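Local coordinates for protein DJ-1 homolog D (Arabidopsis thaliana, PDB 4OGG), which belongs to the DJ-1/PfpI family, within the glutaminase clan, and carries two family sequences in tandem within a single chain, at residues C[192-197]-C[221-226]; C[202-207]-C[237-242]; C[226-231]-C[263-268]; C[268-273]-C[297-302]. All blocks are in the same frame, centred on the assembly; numbering follows the deposited sequence.

Interaction 1: C[192-197]-C[221-226]; sequences TGANKR and LGCQVD
With CG of Arg197 anti to its carbonyl carbon (chi1 -70°) and CG of Gln224 anti to its backbone N (chi1 173°), these two side chains run alongside each other on one face of the sheet. Arg197 then bends at chi3 and sets NH1 3.5 Å from Gln224 CG, its guanidinium turned 26° from the amide plane. NH2 stands 3.6 Å from Asp226 OD2, a long salt bridge of charge alone because the oxygen lies well out of the guanidinium plane. Firmer bonds lie elsewhere: Arg197 NE to Ser272 O, and Asp226 OD2 to Tyr273 OH. Asp226 OD1 also takes Gln224 NE2 from above the carboxylate plane, at 3.2 Å. The backbones join where Gln224 N meets Lys196 O at 2.9 Å, nearly along the C=O axis, and Arg197 CA approaches Gln224 O at 3.3 Å. Further back, Ala194 CB presses tightly on Leu221 O at 3.0 Å, just before Gly222 ends helix 208-221 in a Schellman motif. Parallel pairing of Arg197 with Gln224 brings together the starts of strands 197-201 and 224-228, the two strands of a beta-alpha-beta crossover through that helix.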
loop_
_atom_site.group_PDB
_atom_site.type_symbol
_atom_site.label_atom_id
_atom_site.label_comp_id
_atom_site.label_asym_id
_atom_site.label_seq_id
_atom_site.Cartn_x
_atom_site.Cartn_y
_atom_site.Cartn_z
ATOM N N THR C 192 -32.133 14.039 25.705
ATOM C CA THR C 192 -32.579 15.394 25.999
ATOM C C THR C 192 -31.451 16.406 25.861
ATOM O O THR C 192 -30.279 16.068 26.037
ATOM C CB THR C 192 -33.144 15.501 27.430
ATOM O OG1 THR C 192 -32.179 15.005 28.364
ATOM C CG2 THR C 192 -34.429 14.700 27.560
ATOM N N GLY C 193 -31.824 17.645 25.546
ATOM C CA GLY C 193 -30.862 18.724 25.403
ATOM C C GLY C 193 -29.934 18.617 24.205
ATOM O O GLY C 193 -28.864 19.228 24.198
ATOM N N ALA C 194 -30.350 17.867 23.188
ATOM C CA ALA C 194 -29.530 17.671 21.994
ATOM C C ALA C 194 -29.711 18.729 20.908
ATOM O O ALA C 194 -29.159 18.600 19.814
ATOM C CB ALA C 194 -29.790 16.284 21.414
ATOM N N ASN C 195 -30.481 19.771 21.198
ATOM C CA ASN C 195 -30.688 20.836 20.223
ATOM C C ASN C 195 -29.479 21.768 20.268
ATOM O O ASN C 195 -29.547 22.870 20.813
ATOM C CB ASN C 195 -31.967 21.616 20.541
ATOM C CG ASN C 195 -32.260 22.692 19.516
ATOM O OD1 ASN C 195 -32.195 22.446 18.310
ATOM N ND2 ASN C 195 -32.594 23.889 19.987
ATOM N N LYS C 196 -28.370 21.309 19.697
ATOM C CA LYS C 196 -27.134 22.081 19.683
ATOM C C LYS C 196 -26.477 22.064 18.307
ATOM O O LYS C 196 -26.690 21.147 17.516
ATOM C CB LYS C 196 -26.150 21.509 20.711
ATOM C CG LYS C 196 -26.664 21.469 22.141
ATOM C CD LYS C 196 -26.884 22.866 22.703
ATOM C CE LYS C 196 -27.257 22.817 24.177
ATOM N NZ LYS C 196 -28.500 22.027 24.420
ATOM N N ARG C 197 -25.681 23.092 18.029
ATOM C CA ARG C 197 -24.959 23.196 16.766
ATOM C C ARG C 197 -23.474 23.068 17.090
ATOM O O ARG C 197 -22.946 23.816 17.916
ATOM C CB ARG C 197 -25.234 24.543 16.096
ATOM C CG ARG C 197 -26.648 24.690 15.564
ATOM C CD ARG C 197 -26.913 26.112 15.095
ATOM N NE ARG C 197 -25.999 26.534 14.037
ATOM C CZ ARG C 197 -25.984 26.022 12.811
ATOM N NH1 ARG C 197 -26.837 25.062 12.478
ATOM N NH2 ARG C 197 -25.122 26.478 11.912
ATOM N N LEU C 221 -27.057 11.879 18.568
ATOM C CA LEU C 221 -27.813 12.453 19.673
ATOM C C LEU C 221 -28.878 13.405 19.137
ATOM O O LEU C 221 -29.853 13.704 19.823
ATOM C CB LEU C 221 -26.873 13.205 20.621
ATOM C CG LEU C 221 -25.873 12.357 21.414
ATOM C CD1 LEU C 221 -24.808 13.246 22.028
ATOM C CD2 LEU C 221 -26.608 11.575 22.491
ATOM N N GLY C 222 -28.683 13.876 17.908
ATOM C CA GLY C 222 -29.637 14.789 17.304
ATOM C C GLY C 222 -29.073 16.174 17.039
ATOM O O GLY C 222 -29.789 17.066 16.577
ATOM N N CYS C 223 -27.788 16.357 17.320
ATOM C CA CYS C 223 -27.131 17.646 17.118
ATOM C C CYS C 223 -26.880 17.948 15.646
ATOM O O CYS C 223 -26.754 17.040 14.822
ATOM C CB CYS C 223 -25.779 17.679 17.844
ATOM S SG CYS C 223 -25.813 17.318 19.611
ATOM N N GLN C 224 -26.821 19.234 15.320
ATOM C CA GLN C 224 -26.521 19.653 13.958
ATOM C C GLN C 224 -25.007 19.803 13.997
ATOM O O GLN C 224 -24.480 20.609 14.764
ATOM C CB GLN C 224 -27.177 21.002 13.643
ATOM C CG GLN C 224 -26.779 21.593 12.293
ATOM C CD GLN C 224 -27.054 20.657 11.130
ATOM O OE1 GLN C 224 -28.158 20.130 10.991
ATOM N NE2 GLN C 224 -26.053 20.454 10.282
ATOM N N VAL C 225 -24.306 19.018 13.186
ATOM C CA VAL C 225 -22.849 19.061 13.186
ATOM C C VAL C 225 -22.281 19.418 11.821
ATOM O O VAL C 225 -22.569 18.754 10.827
ATOM C CB VAL C 225 -22.269 17.696 13.627
ATOM C CG1 VAL C 225 -20.803 17.845 13.994
ATOM C CG2 VAL C 225 -23.073 17.151 14.802
ATOM N N ASP C 226 -21.468 20.472 11.783
ATOM C CA ASP C 226 -20.857 20.912 10.535
ATOM C C ASP C 226 -19.348 20.703 10.559
ATOM O O ASP C 226 -18.716 20.786 11.608
ATOM C CB ASP C 226 -21.162 22.392 10.278
ATOM C CG ASP C 226 -22.650 22.674 10.187
ATOM O OD1 ASP C 226 -23.354 21.934 9.470
ATOM O OD2 ASP C 226 -23.115 23.640 10.828
#

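Interaction 2: C[202-207]-C[237-242]; sequences CGDYME and RCPTAI
Cys238 meets segment 202-207 through two atoms: SG lies 3.8 Å from Gly203 C in the loop, and CB touches the methyl CE of Met206 at the same separation. Met206 reaches there on a chain that is extended beyond CG, although CG itself sits in the crowded position between backbone N and carbonyl carbon (chi1 51°). Pro239 follows as a wedge between two side chains. Its CD lies 3.3 Å from Asp204 OD1, whose charge is paired with Lys232, while its CG sits over one face of the Tyr205 ring, 3.9 Å from the centroid and 18° off the normal, a CH-pi contact. Pro239 also packs on His55 of the second subunit. Its carbonyl accepts Tyr205 N at 2.7 Å, a bond across the segments whose donor lies inside the type II turn from Gly203 to Met206. From here the segments run parallel, strand 206-207 lying beside strand 237-244 in the small second sheet of the domain. Thr240 CB rests 3.4 Å from Met206 O; its OG1 turns instead to His257 O. Ala241 N donates to that same Met206 O at 3.0 Å, and Ala241 CB lies near Tyr205 O. Beyond it, Ile242 CA lies 3.7 Å from OE1 of Glu207, the N-cap residue of helix 208-221. Glu207 OE2 caps Tyr209 N, while OE1 accepts both His243 N and His64 NE2.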
loop_
_atom_site.group_PDB
_atom_site.type_symbol
_atom_site.label_atom_id
_atom_site.label_comp_id
_atom_site.label_asym_id
_atom_site.label_seq_id
_atom_site.Cartn_x
_atom_site.Cartn_y
_atom_site.Cartn_z
ATOM N N CYS C 202 -11.704 20.709 10.571
ATOM C CA CYS C 202 -11.061 19.611 9.863
ATOM C C CYS C 202 -9.921 20.045 8.951
ATOM O O CYS C 202 -9.694 21.237 8.735
ATOM C CB CYS C 202 -12.103 18.853 9.037
ATOM S SG CYS C 202 -13.507 18.230 10.000
ATOM N N GLY C 203 -9.215 19.053 8.415
ATOM C CA GLY C 203 -8.107 19.316 7.518
ATOM C C GLY C 203 -7.568 18.019 6.951
ATOM O O GLY C 203 -7.916 16.938 7.426
ATOM N N ASP C 204 -6.715 18.110 5.937
ATOM C CA ASP C 204 -6.156 16.910 5.341
ATOM C C ASP C 204 -5.351 16.096 6.341
ATOM O O ASP C 204 -4.563 16.633 7.124
ATOM C CB ASP C 204 -5.269 17.255 4.142
ATOM C CG ASP C 204 -6.058 17.804 2.971
ATOM O OD1 ASP C 204 -7.303 17.711 2.997
ATOM O OD2 ASP C 204 -5.429 18.318 2.021
ATOM N N TYR C 205 -5.576 14.789 6.303
ATOM C CA TYR C 205 -4.888 13.834 7.151
ATOM C C TYR C 205 -5.190 13.891 8.640
ATOM O O TYR C 205 -4.348 13.550 9.466
ATOM C CB TYR C 205 -3.384 13.914 6.889
ATOM C CG TYR C 205 -3.072 13.675 5.430
ATOM C CD1 TYR C 205 -3.305 12.430 4.841
ATOM C CD2 TYR C 205 -2.608 14.708 4.621
ATOM C CE1 TYR C 205 -3.086 12.225 3.484
ATOM C CE2 TYR C 205 -2.386 14.513 3.266
ATOM C CZ TYR C 205 -2.626 13.272 2.703
ATOM O OH TYR C 205 -2.406 13.084 1.359
ATOM N N MET C 206 -6.393 14.333 8.988
ATOM C CA MET C 206 -6.785 14.325 10.386
ATOM C C MET C 206 -6.965 12.824 10.636
ATOM O O MET C 206 -7.126 12.059 9.679
ATOM C CB MET C 206 -8.097 15.095 10.579
ATOM C CG MET C 206 -9.215 14.673 9.654
ATOM S SD MET C 206 -10.605 15.827 9.734
ATOM C CE MET C 206 -11.256 15.649 8.082
ATOM N N GLU C 207 -6.918 12.386 11.892
ATOM C CA GLU C 207 -7.051 10.960 12.182
ATOM C C GLU C 207 -8.457 10.443 11.869
ATOM O O GLU C 207 -9.461 11.028 12.276
ATOM C CB GLU C 207 -6.682 10.671 13.645
ATOM C CG GLU C 207 -5.925 9.352 13.848
ATOM C CD GLU C 207 -6.818 8.120 13.813
ATOM O OE1 GLU C 207 -6.299 7.011 13.543
ATOM O OE2 GLU C 207 -8.029 8.251 14.071
ATOM N N ARG C 237 -13.692 16.707 -0.221
ATOM C CA ARG C 237 -13.285 15.649 0.690
ATOM C C ARG C 237 -11.864 15.853 1.191
ATOM O O ARG C 237 -11.021 16.436 0.504
ATOM C CB ARG C 237 -13.390 14.287 0.005
ATOM C CG ARG C 237 -14.814 13.842 -0.272
ATOM C CD ARG C 237 -14.843 12.457 -0.892
ATOM N NE ARG C 237 -16.202 11.934 -0.976
ATOM C CZ ARG C 237 -16.949 11.627 0.080
ATOM N NH1 ARG C 237 -16.469 11.786 1.307
ATOM N NH2 ARG C 237 -18.180 11.164 -0.089
ATOM N N CYS C 238 -11.623 15.385 2.410
ATOM C CA CYS C 238 -10.312 15.458 3.040
ATOM C C CYS C 238 -9.837 14.035 3.247
ATOM O O CYS C 238 -10.589 13.194 3.742
ATOM C CB CYS C 238 -10.390 16.119 4.416
ATOM S SG CYS C 238 -10.417 17.912 4.447
ATOM N N PRO C 239 -8.594 13.736 2.852
ATOM C CA PRO C 239 -8.107 12.372 3.058
ATOM C C PRO C 239 -7.822 12.259 4.556
ATOM O O PRO C 239 -7.575 13.268 5.217
ATOM C CB PRO C 239 -6.836 12.336 2.216
ATOM C CG PRO C 239 -6.323 13.751 2.340
ATOM C CD PRO C 239 -7.592 14.558 2.149
ATOM N N THR C 240 -7.878 11.054 5.108
ATOM C CA THR C 240 -7.600 10.911 6.529
ATOM C C THR C 240 -6.441 9.960 6.755
ATOM O O THR C 240 -6.026 9.235 5.848
ATOM C CB THR C 240 -8.826 10.395 7.312
ATOM O OG1 THR C 240 -9.146 9.063 6.890
ATOM C CG2 THR C 240 -10.023 11.318 7.086
ATOM N N ALA C 241 -5.913 9.976 7.971
ATOM C CA ALA C 241 -4.802 9.112 8.317
ATOM C C ALA C 241 -5.212 8.145 9.408
ATOM O O ALA C 241 -5.882 8.527 10.368
ATOM C CB ALA C 241 -3.607 9.947 8.788
ATOM N N ILE C 242 -4.830 6.886 9.243
ATOM C CA ILE C 242 -5.113 5.881 10.249
ATOM C C ILE C 242 -3.832 5.720 11.050
ATOM O O ILE C 242 -2.799 5.314 10.518
ATOM C CB ILE C 242 -5.507 4.531 9.613
ATOM C CG1 ILE C 242 -6.940 4.624 9.080
ATOM C CG2 ILE C 242 -5.360 3.404 10.630
ATOM C CD1 ILE C 242 -7.483 3.343 8.514
#

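Interaction 3: C[226-231]-C[263-268]; sequences DAVCPE and TNFDDL
Thr263 N donates to Ala227 O at 3.2 Å, nearly straight at the hydrogen (168°), and beside it a water continues the junction, two residues on in the strand segment but still at Thr263, accepting from Cys229 N at 2.9 Å and donating to Thr263 O at 2.7 Å. The segment 226-231 continues strand 224-228, an outermost strand, within this chain, of the main, largely parallel sheet in this alpha/beta domain, and the loop 263-268 runs along it on the way to strand 275-278. Val228 is the central side chain. Its two methyls divide the work: CG1 lies alongside Thr263, 3.3 Å from the carbonyl O, while CG2 touches Phe265 CD2 at 3.8 Å and meets Leu268 CD2 tip to tip. Leu268 also packs on Leu199 of the neighbouring strand 197-201, so the loop touches side chains of two adjacent strands. At the start of the contact Thr263 OG1 sits 3.1 Å from Asp226 CB; it is also near Asp226 OD1, but the angle there is too poor for a hydrogen bond. Phe265 has CG anti to its backbone N (chi1 -171°), which swings the ring across to Val228 at about a right angle and up to Pro230. Other residues around the ring come from helix 291-302: His292, Val293 and Ile296. Pro230 lies over one ring face in a CH-pi contact, with CG 4.0 Å from the centroid and 16° off the normal, offset toward the rim so that its nearest ring atom is CE2, at 3.9 Å.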
loop_
_atom_site.group_PDB
_atom_site.type_symbol
_atom_site.label_atom_id
_atom_site.label_comp_id
_atom_site.label_asym_id
_atom_site.label_seq_id
_atom_site.Cartn_x
_atom_site.Cartn_y
_atom_site.Cartn_z
ATOM N N ASP C 226 -21.468 20.472 11.783
ATOM C CA ASP C 226 -20.857 20.912 10.535
ATOM C C ASP C 226 -19.348 20.703 10.559
ATOM O O ASP C 226 -18.716 20.786 11.608
ATOM C CB ASP C 226 -21.162 22.392 10.278
ATOM C CG ASP C 226 -22.650 22.674 10.187
ATOM O OD1 ASP C 226 -23.354 21.934 9.470
ATOM O OD2 ASP C 226 -23.115 23.640 10.828
ATOM N N ALA C 227 -18.780 20.436 9.390
ATOM C CA ALA C 227 -17.346 20.215 9.259
ATOM C C ALA C 227 -16.789 21.173 8.216
ATOM O O ALA C 227 -17.316 21.265 7.106
ATOM C CB ALA C 227 -17.077 18.769 8.848
ATOM N N VAL C 228 -15.727 21.888 8.576
ATOM C CA VAL C 228 -15.112 22.839 7.657
ATOM C C VAL C 228 -13.596 22.691 7.604
ATOM O O VAL C 228 -12.975 22.152 8.520
ATOM C CB VAL C 228 -15.433 24.295 8.054
ATOM C CG1 VAL C 228 -16.942 24.499 8.107
ATOM C CG2 VAL C 228 -14.795 24.622 9.399
ATOM N N CYS C 229 -13.017 23.186 6.515
ATOM C CA CYS C 229 -11.577 23.157 6.295
ATOM C C CYS C 229 -11.229 24.337 5.399
ATOM O O CYS C 229 -11.924 24.607 4.422
ATOM C CB CYS C 229 -11.161 21.852 5.606
ATOM S SG CYS C 229 -9.421 21.792 5.087
ATOM N N PRO C 230 -10.156 25.069 5.729
ATOM C CA PRO C 230 -9.764 26.217 4.907
ATOM C C PRO C 230 -9.540 25.815 3.451
ATOM O O PRO C 230 -9.143 24.685 3.163
ATOM C CB PRO C 230 -8.481 26.694 5.579
ATOM C CG PRO C 230 -8.723 26.364 7.016
ATOM C CD PRO C 230 -9.315 24.975 6.934
ATOM N N GLU C 231 -9.803 26.745 2.539
ATOM C CA GLU C 231 -9.622 26.510 1.109
ATOM C C GLU C 231 -10.550 25.455 0.520
ATOM O O GLU C 231 -10.515 25.203 -0.685
ATOM C CB GLU C 231 -8.170 26.128 0.813
ATOM C CG GLU C 231 -7.166 27.232 1.103
ATOM C CD GLU C 231 -5.738 26.815 0.802
ATOM O OE1 GLU C 231 -5.453 26.463 -0.364
ATOM O OE2 GLU C 231 -4.904 26.837 1.732
ATOM N N THR C 263 -19.747 22.366 5.426
ATOM C CA THR C 263 -19.918 23.813 5.385
ATOM C C THR C 263 -18.699 24.545 4.833
ATOM O O THR C 263 -17.583 24.027 4.865
ATOM C CB THR C 263 -20.213 24.356 6.794
ATOM O OG1 THR C 263 -21.199 23.530 7.425
ATOM C CG2 THR C 263 -20.731 25.785 6.718
ATOM N N ASN C 264 -18.919 25.753 4.325
ATOM C CA ASN C 264 -17.828 26.550 3.779
ATOM C C ASN C 264 -17.158 27.335 4.899
ATOM O O ASN C 264 -17.826 28.003 5.690
ATOM C CB ASN C 264 -18.341 27.519 2.708
ATOM C CG ASN C 264 -19.066 26.813 1.580
ATOM O OD1 ASN C 264 -18.674 25.728 1.154
ATOM N ND2 ASN C 264 -20.124 27.438 1.078
ATOM N N PHE C 265 -15.835 27.247 4.960
ATOM C CA PHE C 265 -15.070 27.943 5.984
ATOM C C PHE C 265 -15.286 29.453 5.885
ATOM O O PHE C 265 -15.373 30.142 6.901
ATOM C CB PHE C 265 -13.585 27.593 5.839
ATOM C CG PHE C 265 -12.730 28.089 6.970
ATOM C CD1 PHE C 265 -12.191 29.372 6.946
ATOM C CD2 PHE C 265 -12.467 27.272 8.065
ATOM C CE1 PHE C 265 -11.400 29.833 7.997
ATOM C CE2 PHE C 265 -11.680 27.723 9.121
ATOM C CZ PHE C 265 -11.145 29.007 9.088
ATOM N N ASP C 266 -15.381 29.961 4.660
ATOM C CA ASP C 266 -15.593 31.389 4.440
ATOM C C ASP C 266 -16.891 31.834 5.107
ATOM O O ASP C 266 -16.876 32.633 6.044
ATOM C CB ASP C 266 -15.668 31.696 2.942
ATOM C CG ASP C 266 -14.440 31.225 2.188
ATOM O OD1 ASP C 266 -13.319 31.623 2.567
ATOM O OD2 ASP C 266 -14.601 30.458 1.214
ATOM N N ASP C 267 -18.009 31.311 4.614
ATOM C CA ASP C 267 -19.323 31.637 5.156
ATOM C C ASP C 267 -19.518 30.845 6.442
ATOM O O ASP C 267 -20.203 29.820 6.453
ATOM C CB ASP C 267 -20.417 31.254 4.156
ATOM C CG ASP C 267 -20.041 31.583 2.726
ATOM O OD1 ASP C 267 -19.702 32.753 2.449
ATOM O OD2 ASP C 267 -20.089 30.667 1.878
ATOM N N LEU C 268 -18.914 31.319 7.526
ATOM C CA LEU C 268 -19.020 30.627 8.800
ATOM C C LEU C 268 -19.174 31.595 9.966
ATOM O O LEU C 268 -18.279 32.391 10.250
ATOM C CB LEU C 268 -17.780 29.755 9.011
ATOM C CG LEU C 268 -17.804 28.747 10.159
ATOM C CD1 LEU C 268 -18.900 27.721 9.917
ATOM C CD2 LEU C 268 -16.450 28.065 10.258
HETATM O O HOH W 1 -14.920 23.967 4.524
#

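Interaction 4: C[268-273]-C[297-302]; sequences LVSSSY and VKEFMN
Phe300 reaches from helix 291-302 to Ser270 and Tyr273, in the loop that leads into strand 275-278. In the alpha/beta fold of the domain, that strand and this helix belong to one beta-alpha-beta crossover, completed by the parallel strand 307-309, so the contact packs the entry of the strand against the later part of the connecting helix. From CB, the Phe300 side chain leaves with CG anti to the carbonyl carbon (chi1 -81°), which turns the ring across the gap, and the outer ring atoms do the touching. CE1 lies 3.6 Å from Ser270 CB and a little farther from Ser270 O. At the far end of the ring, CZ is 3.6 Å from Ser270 O and equally near Tyr273 CB, a methylene that comes in at the ring edge, near its plane. CE2 completes the path, meeting Tyr273 CB again at 4.0 Å. Lys305 makes a cation-pi contact with Phe300 and a hydrogen bond to Tyr273 O, tying together the same two residues. The Tyr273 hydroxyl is engaged elsewhere, by Asp226. Glu299, one residue before, has CG anti to its backbone N (chi1 -172°) and an extended chain that carries its carboxylate over Ser270; its exact placement there is doubtful, since the approach to Ser270 CB is too close in the model. The loop opposite is a short 3-10 turn at 270-272, held by Ser272 N to Val269 O at 2.8 Å and by Tyr273 N to Ser270 O at 3.2 Å.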
loop_
_atom_site.group_PDB
_atom_site.type_symbol
_atom_site.label_atom_id
_atom_site.label_comp_id
_atom_site.label_asym_id
_atom_site.label_seq_id
_atom_site.Cartn_x
_atom_site.Cartn_y
_atom_site.Cartn_z
ATOM N N LEU C 268 -18.914 31.319 7.526
ATOM C CA LEU C 268 -19.020 30.627 8.800
ATOM C C LEU C 268 -19.174 31.595 9.966
ATOM O O LEU C 268 -18.279 32.391 10.250
ATOM C CB LEU C 268 -17.780 29.755 9.011
ATOM C CG LEU C 268 -17.804 28.747 10.159
ATOM C CD1 LEU C 268 -18.900 27.721 9.917
ATOM C CD2 LEU C 268 -16.450 28.065 10.258
ATOM N N VAL C 269 -20.317 31.520 10.639
ATOM C CA VAL C 269 -20.589 32.380 11.784
ATOM C C VAL C 269 -20.393 31.573 13.062
ATOM O O VAL C 269 -21.265 30.801 13.457
ATOM C CB VAL C 269 -22.035 32.918 11.748
ATOM C CG1 VAL C 269 -22.256 33.890 12.894
ATOM C CG2 VAL C 269 -22.305 33.591 10.414
ATOM N N SER C 270 -19.244 31.757 13.703
ATOM C CA SER C 270 -18.919 31.034 14.926
ATOM C C SER C 270 -19.918 31.270 16.053
ATOM O O SER C 270 -20.064 30.434 16.945
ATOM C CB SER C 270 -17.515 31.417 15.401
ATOM O OG SER C 270 -16.543 31.113 14.417
ATOM N N SER C 271 -20.604 32.407 16.018
ATOM C CA SER C 271 -21.581 32.726 17.050
ATOM C C SER C 271 -22.838 31.887 16.866
ATOM O O SER C 271 -23.725 31.880 17.721
ATOM C CB SER C 271 -21.945 34.211 16.996
ATOM O OG SER C 271 -22.593 34.531 15.777
ATOM N N SER C 272 -22.909 31.182 15.742
ATOM C CA SER C 272 -24.056 30.340 15.430
ATOM C C SER C 272 -23.882 28.936 15.994
ATOM O O SER C 272 -24.794 28.112 15.918
ATOM C CB SER C 272 -24.239 30.247 13.915
ATOM O OG SER C 272 -24.283 31.535 13.330
ATOM N N TYR C 273 -22.711 28.669 16.561
ATOM C CA TYR C 273 -22.410 27.355 17.119
ATOM C C TYR C 273 -22.368 27.355 18.638
ATOM O O TYR C 273 -22.051 28.366 19.265
ATOM C CB TYR C 273 -21.079 26.853 16.553
ATOM C CG TYR C 273 -21.145 26.591 15.072
ATOM C CD1 TYR C 273 -21.717 25.419 14.579
ATOM C CD2 TYR C 273 -20.698 27.542 14.156
ATOM C CE1 TYR C 273 -21.843 25.200 13.213
ATOM C CE2 TYR C 273 -20.822 27.333 12.786
ATOM C CZ TYR C 273 -21.396 26.161 12.322
ATOM O OH TYR C 273 -21.536 25.952 10.973
ATOM N N VAL C 297 -11.019 29.778 17.365
ATOM C CA VAL C 297 -10.725 29.173 18.656
ATOM C C VAL C 297 -10.774 30.209 19.779
ATOM O O VAL C 297 -11.334 29.956 20.846
ATOM C CB VAL C 297 -9.334 28.510 18.652
ATOM C CG1 VAL C 297 -8.991 28.009 20.045
ATOM C CG2 VAL C 297 -9.316 27.359 17.657
ATOM N N LYS C 298 -10.177 31.371 19.535
ATOM C CA LYS C 298 -10.157 32.441 20.525
ATOM C C LYS C 298 -11.577 32.891 20.849
ATOM O O LYS C 298 -11.899 33.183 22.001
ATOM C CB LYS C 298 -9.343 33.627 20.003
ATOM C CG LYS C 298 -7.875 33.310 19.753
ATOM C CD LYS C 298 -7.148 34.502 19.147
ATOM C CE LYS C 298 -5.692 34.177 18.864
ATOM N NZ LYS C 298 -4.987 35.332 18.243
ATOM N N GLU C 299 -12.421 32.937 19.826
ATOM C CA GLU C 299 -13.807 33.349 19.995
ATOM C C GLU C 299 -14.559 32.399 20.924
ATOM O O GLU C 299 -15.193 32.836 21.885
ATOM C CB GLU C 299 -14.503 33.411 18.636
ATOM C CG GLU C 299 -15.892 34.016 18.682
ATOM C CD GLU C 299 -16.454 34.275 17.302
ATOM O OE1 GLU C 299 -15.783 34.969 16.508
ATOM O OE2 GLU C 299 -17.568 33.789 17.012
ATOM N N PHE C 300 -14.491 31.101 20.640
ATOM C CA PHE C 300 -15.170 30.115 21.476
ATOM C C PHE C 300 -14.622 30.127 22.893
ATOM O O PHE C 300 -15.374 30.012 23.859
ATOM C CB PHE C 300 -15.017 28.705 20.898
ATOM C CG PHE C 300 -15.977 28.396 19.785
ATOM C CD1 PHE C 300 -15.785 28.919 18.509
ATOM C CD2 PHE C 300 -17.079 27.577 20.015
ATOM C CE1 PHE C 300 -16.678 28.628 17.479
ATOM C CE2 PHE C 300 -17.978 27.282 18.994
ATOM C CZ PHE C 300 -17.777 27.807 17.723
ATOM N N MET C 301 -13.307 30.259 23.017
ATOM C CA MET C 301 -12.679 30.281 24.330
ATOM C C MET C 301 -13.111 31.517 25.115
ATOM O O MET C 301 -13.332 31.444 26.325
ATOM C CB MET C 301 -11.154 30.243 24.188
ATOM C CG MET C 301 -10.613 28.923 23.632
ATOM S SD MET C 301 -11.072 27.483 24.636
ATOM C CE MET C 301 -9.929 27.645 25.999
ATOM N N ASN C 302 -13.238 32.646 24.426
ATOM C CA ASN C 302 -13.656 33.881 25.079
ATOM C C ASN C 302 -15.128 33.819 25.462
ATOM O O ASN C 302 -15.507 34.228 26.557
ATOM C CB ASN C 302 -13.403 35.088 24.172
ATOM C CG ASN C 302 -11.928 35.363 23.972
ATOM O OD1 ASN C 302 -11.141 35.297 24.919
ATOM N ND2 ASN C 302 -11.543 35.684 22.743
#

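Along the chain, interaction 1 closes first, joining the approach to strand 197-201 with strand 224-228 across helix 208-221. Interaction 2 opens inside that loop and closes beyond it, so the two cross; it ties the loop after strand 197-201, and strand 206-207, to strand 237-244 of the small second sheet. Interaction 3 begins at Asp226, where interaction 1 ends, and crosses interaction 2, with Cys202 N bonded to Val228 O between them at 2.8 Å. Interaction 4 starts at Leu268, the last residue of interaction 3, and carries the series to helix 291-302. It turns back to interaction 1 through Ser272 and Tyr273, which bond to Arg197 and Asp226, their centres about 17 Å apart.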